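273aa long hypothetical dTDP-4-dehydrorhamnose reductase (PDB 2GGS) binds NADPH and probably reduces dTDP-4-dehydrorhamnose with it. Local coordinates at residues A[130-133]-A[134-138]. Numbering follows the deposited sequence.
Sequences YGLS and KLLGE. With NDP (NADPH dihydro-nicotinamide-adenine-dinucleotide phosphate), chain C.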
ATOM      1  N   TYR A 130       4.230  12.472   0.083  1.00 13.74           N
ATOM      2  CA  TYR A 130       4.110  11.031   0.049  1.00 13.53           C
ATOM      3  C   TYR A 130       3.565  10.640  -1.334  1.00 14.31           C
ATOM      4  O   TYR A 130       4.153   9.803  -2.033  1.00 14.20           O
ATOM      5  CB  TYR A 130       3.167  10.530   1.160  1.00 14.08           C
ATOM      6  CG  TYR A 130       2.763   9.091   0.981  1.00 14.91           C
ATOM      7  CD1 TYR A 130       3.675   8.053   1.134  1.00 14.00           C
ATOM      8  CD2 TYR A 130       1.445   8.765   0.624  1.00 15.01           C
ATOM      9  CE1 TYR A 130       3.290   6.718   0.972  1.00 15.28           C
ATOM     10  CE2 TYR A 130       1.051   7.423   0.427  1.00 15.82           C
ATOM     11  CZ  TYR A 130       1.969   6.413   0.604  1.00 17.39           C
ATOM     12  OH  TYR A 130       1.601   5.096   0.457  1.00 18.21           O
ATOM     13  N   GLY A 131       2.455  11.268  -1.722  1.00 13.84           N
ATOM     14  CA  GLY A 131       1.852  11.029  -3.049  1.00 13.75           C
ATOM     15  C   GLY A 131       2.786  11.290  -4.235  1.00 14.06           C
ATOM     16  O   GLY A 131       2.875  10.492  -5.180  1.00 12.83           O
ATOM     17  N   LEU A 132       3.512  12.402  -4.180  1.00 14.13           N
ATOM     18  CA  LEU A 132       4.455  12.747  -5.257  1.00 13.95           C
ATOM     19  C   LEU A 132       5.614  11.758  -5.319  1.00 14.08           C
ATOM     20  O   LEU A 132       5.954  11.269  -6.400  1.00 13.14           O
ATOM     21  CB  LEU A 132       4.975  14.192  -5.091  1.00 14.83           C
ATOM     22  CG  LEU A 132       5.919  14.569  -6.261  1.00 15.29           C
ATOM     23  CD1 LEU A 132       5.319  14.314  -7.659  1.00 15.53           C
ATOM     24  CD2 LEU A 132       6.361  16.032  -6.125  1.00 17.86           C
ATOM     25  N   SER A 133       6.256  11.487  -4.176  1.00 13.00           N
ATOM     26  CA  SER A 133       7.335  10.483  -4.182  1.00 13.64           C
ATOM     27  C   SER A 133       6.850   9.141  -4.737  1.00 14.11           C
ATOM     28  O   SER A 133       7.549   8.515  -5.538  1.00 13.07           O
ATOM     29  CB  SER A 133       8.010  10.313  -2.800  1.00 14.34           C
ATOM     30  OG  SER A 133       7.089   9.873  -1.825  1.00 13.32           O
ATOM     31  N   LYS A 134       5.641   8.711  -4.334  1.00 12.97           N
ATOM     32  CA  LYS A 134       5.073   7.499  -4.868  1.00 12.63           C
ATOM     33  C   LYS A 134       4.800   7.609  -6.360  1.00 12.37           C
ATOM     34  O   LYS A 134       5.111   6.673  -7.114  1.00 12.12           O
ATOM     35  CB  LYS A 134       3.823   7.096  -4.070  1.00 12.11           C
ATOM     36  CG  LYS A 134       4.164   6.613  -2.618  1.00 10.25           C
ATOM     37  CD  LYS A 134       4.843   5.245  -2.537  1.00 10.57           C
ATOM     38  CE  LYS A 134       3.974   4.088  -3.082  1.00 13.27           C
ATOM     39  NZ  LYS A 134       4.664   2.772  -3.023  1.00 15.47           N
ATOM     40  N   LEU A 135       4.293   8.740  -6.800  1.00 13.28           N
ATOM     41  CA  LEU A 135       4.037   8.932  -8.245  1.00 13.86           C
ATOM     42  C   LEU A 135       5.340   8.849  -9.033  1.00 13.79           C
ATOM     43  O   LEU A 135       5.369   8.251 -10.079  1.00 13.75           O
ATOM     44  CB  LEU A 135       3.362  10.260  -8.528  1.00 14.79           C
ATOM     45  CG  LEU A 135       3.203  10.575 -10.017  1.00 13.73           C
ATOM     46  CD1 LEU A 135       2.375   9.490 -10.713  1.00 15.86           C
ATOM     47  CD2 LEU A 135       2.552  11.961 -10.128  1.00 13.93           C
ATOM     48  N   LEU A 136       6.418   9.428  -8.515  1.00 12.29           N
ATOM     49  CA  LEU A 136       7.727   9.290  -9.169  1.00 14.12           C
ATOM     50  C   LEU A 136       8.186   7.831  -9.219  1.00 13.17           C
ATOM     51  O   LEU A 136       8.636   7.372 -10.269  1.00 13.72           O
ATOM     52  CB  LEU A 136       8.763  10.234  -8.527  1.00 12.60           C
ATOM     53  CG  LEU A 136       8.351  11.717  -8.618  1.00 16.08           C
ATOM     54  CD1 LEU A 136       9.389  12.597  -7.929  1.00 19.52           C
ATOM     55  CD2 LEU A 136       8.038  12.247 -10.038  1.00 17.85           C
ATOM     56  N   GLY A 137       7.983   7.062  -8.155  1.00 13.89           N
ATOM     57  CA  GLY A 137       8.220   5.628  -8.205  1.00 14.18           C
ATOM     58  C   GLY A 137       7.384   4.923  -9.271  1.00 14.63           C
ATOM     59  O   GLY A 137       7.897   4.066  -9.980  1.00 14.52           O
ATOM     60  N   GLU A 138       6.107   5.300  -9.393  1.00 15.69           N
ATOM     61  CA  GLU A 138       5.277   4.739 -10.477  1.00 17.13           C
ATOM     62  C   GLU A 138       5.905   4.979 -11.828  1.00 16.23           C
ATOM     63  O   GLU A 138       5.825   4.139 -12.748  1.00 17.20           O
ATOM     64  CB  GLU A 138       3.893   5.410 -10.565  1.00 18.04           C
ATOM     65  CG  GLU A 138       2.940   5.040  -9.551  1.00 19.67           C
ATOM     66  CD  GLU A 138       1.524   5.352  -9.989  1.00 18.17           C
ATOM     67  OE1 GLU A 138       0.633   5.118  -9.162  1.00 19.01           O
ATOM     68  OE2 GLU A 138       1.328   5.842 -11.140  1.00 20.34           O
TER
HETATM   69  PA  NDP C 900       4.196  -0.463   5.977  1.00 16.18           P
HETATM   70  O1A NDP C 900       4.493   0.879   6.502  1.00 18.45           O
HETATM   71  O2A NDP C 900       3.503  -1.349   6.943  1.00 14.52           O
HETATM   72  O5B NDP C 900       5.499  -1.204   5.479  1.00 16.20           O
HETATM   73  C5B NDP C 900       6.555  -0.480   4.873  1.00 14.63           C
HETATM   74  C4B NDP C 900       7.584  -1.515   4.496  1.00 16.80           C
HETATM   75  O4B NDP C 900       8.604  -0.847   3.748  1.00 15.43           O
HETATM   76  C3B NDP C 900       8.206  -2.214   5.695  1.00 15.07           C
HETATM   77  O3B NDP C 900       8.348  -3.576   5.391  1.00 17.01           O
HETATM   78  C2B NDP C 900       9.581  -1.537   5.762  1.00 16.25           C
HETATM   79  O2B NDP C 900      10.493  -2.441   6.310  1.00 15.10           O
HETATM   80  C1B NDP C 900       9.836  -1.312   4.279  1.00 16.41           C
HETATM   81  N9A NDP C 900      10.869  -0.293   4.066  1.00 15.99           N
HETATM   82  C8A NDP C 900      10.768   1.044   4.303  1.00 15.65           C
HETATM   83  N7A NDP C 900      11.964   1.624   3.996  1.00 16.59           N
HETATM   84  C5A NDP C 900      12.794   0.653   3.577  1.00 15.10           C
HETATM   85  C6A NDP C 900      14.130   0.667   3.156  1.00 17.77           C
HETATM   86  N6A NDP C 900      14.859   1.815   3.221  1.00 16.86           N
HETATM   87  N1A NDP C 900      14.684  -0.538   2.819  1.00 15.73           N
HETATM   88  C2A NDP C 900      13.995  -1.744   2.854  1.00 17.19           C
HETATM   89  N3A NDP C 900      12.690  -1.748   3.284  1.00 14.13           N
HETATM   90  C4A NDP C 900      12.124  -0.571   3.638  1.00 15.89           C
HETATM   91  O3  NDP C 900       3.385  -0.154   4.607  1.00 14.66           O
HETATM   92  PN  NDP C 900       2.110  -0.969   4.023  1.00 14.39           P
HETATM   93  O1N NDP C 900       2.249  -2.407   4.086  1.00 13.68           O
HETATM   94  O2N NDP C 900       0.969  -0.276   4.666  1.00 13.49           O
HETATM   95  O5D NDP C 900       2.152  -0.448   2.511  1.00 14.43           O
HETATM   96  C5D NDP C 900       2.534  -1.327   1.458  1.00 14.92           C
HETATM   97  C4D NDP C 900       2.576  -0.607   0.117  1.00 15.81           C
HETATM   98  O4D NDP C 900       1.289  -0.102  -0.152  1.00 16.04           O
HETATM   99  C3D NDP C 900       3.525   0.587   0.065  1.00 16.27           C
HETATM  100  O3D NDP C 900       3.982   0.609  -1.261  1.00 16.77           O
HETATM  101  C2D NDP C 900       2.632   1.775   0.324  1.00 15.08           C
HETATM  102  O2D NDP C 900       3.200   2.954  -0.221  1.00 16.63           O
HETATM  103  C1D NDP C 900       1.360   1.300  -0.420  1.00 16.94           C
HETATM  104  N1N NDP C 900       0.170   1.988   0.094  1.00 21.41           N
HETATM  105  C2N NDP C 900      -0.012   2.022   1.451  1.00 30.72           C
HETATM  106  C3N NDP C 900      -1.195   2.477   2.015  1.00 33.95           C
HETATM  107  C7N NDP C 900      -1.332   2.484   3.503  1.00 33.79           C
HETATM  108  O7N NDP C 900      -2.426   3.159   4.080  1.00 38.93           O
HETATM  109  N7N NDP C 900      -0.420   1.873   4.256  1.00 39.81           N
HETATM  110  C4N NDP C 900      -2.330   2.970   1.136  1.00 33.29           C
HETATM  111  C5N NDP C 900      -2.028   2.929  -0.343  1.00 25.34           C
HETATM  112  C6N NDP C 900      -0.798   2.427  -0.787  1.00 27.87           C
HETATM  113  P2B NDP C 900      11.015  -2.321   7.881  1.00 16.67           P
HETATM  114  O1X NDP C 900      11.559  -3.672   8.119  1.00 15.90           O
HETATM  115  O2X NDP C 900       9.858  -1.965   8.752  1.00 16.79           O
HETATM  116  O3X NDP C 900      12.087  -1.206   7.997  1.00 20.95           O
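Tyr130 places CG anti to its own backbone N (chi1 167°), beside the carbonyl carbon, while Lys134, one turn on, sets CG opposite its carbonyl carbon (chi1 -69°) and bends again at chi2 and chi3; the two side chains lie side by side, pointing the same way, and both reach NADPH. Lys134 CG lies over one face of the tyrosine ring, 4.0 Å from its centroid, in a CH-pi contact that suits a long aliphatic chain beside a flat aromatic. Both polar ends meet the nicotinamide ribose. Tyr130 OH is hydrogen-bonded to O2D of NADPH at 2.8 Å, and Lys134 NZ donates to O3D of NADPH at 2.9 Å and, weakly, to O2D. Ile105 O takes a further bond from NZ, which is so held between protein backbone and cofactor. Spacing and ribose contacts match the Tyr-x-x-x-Lys motif of the short-chain dehydrogenase/reductases, in which the tyrosine generally serves as the catalytic acid. Residues four apart share one side of a helix, which brings the pair together; Lys134 N is hydrogen-bonded to Tyr130 O at 2.9 Å. On another side, leucine's branched end lets Leu132 CD1 reach across one turn to Leu136 CG, 4.1 Å away. Helix 129-141 links parallel strands 101-107 and 147-151 of the Rossmann-type sheet; Leu136 rests on Tyr81 and Ala85 of helix 77-97, and Glu138 pairs with Arg150 on strand 147-151.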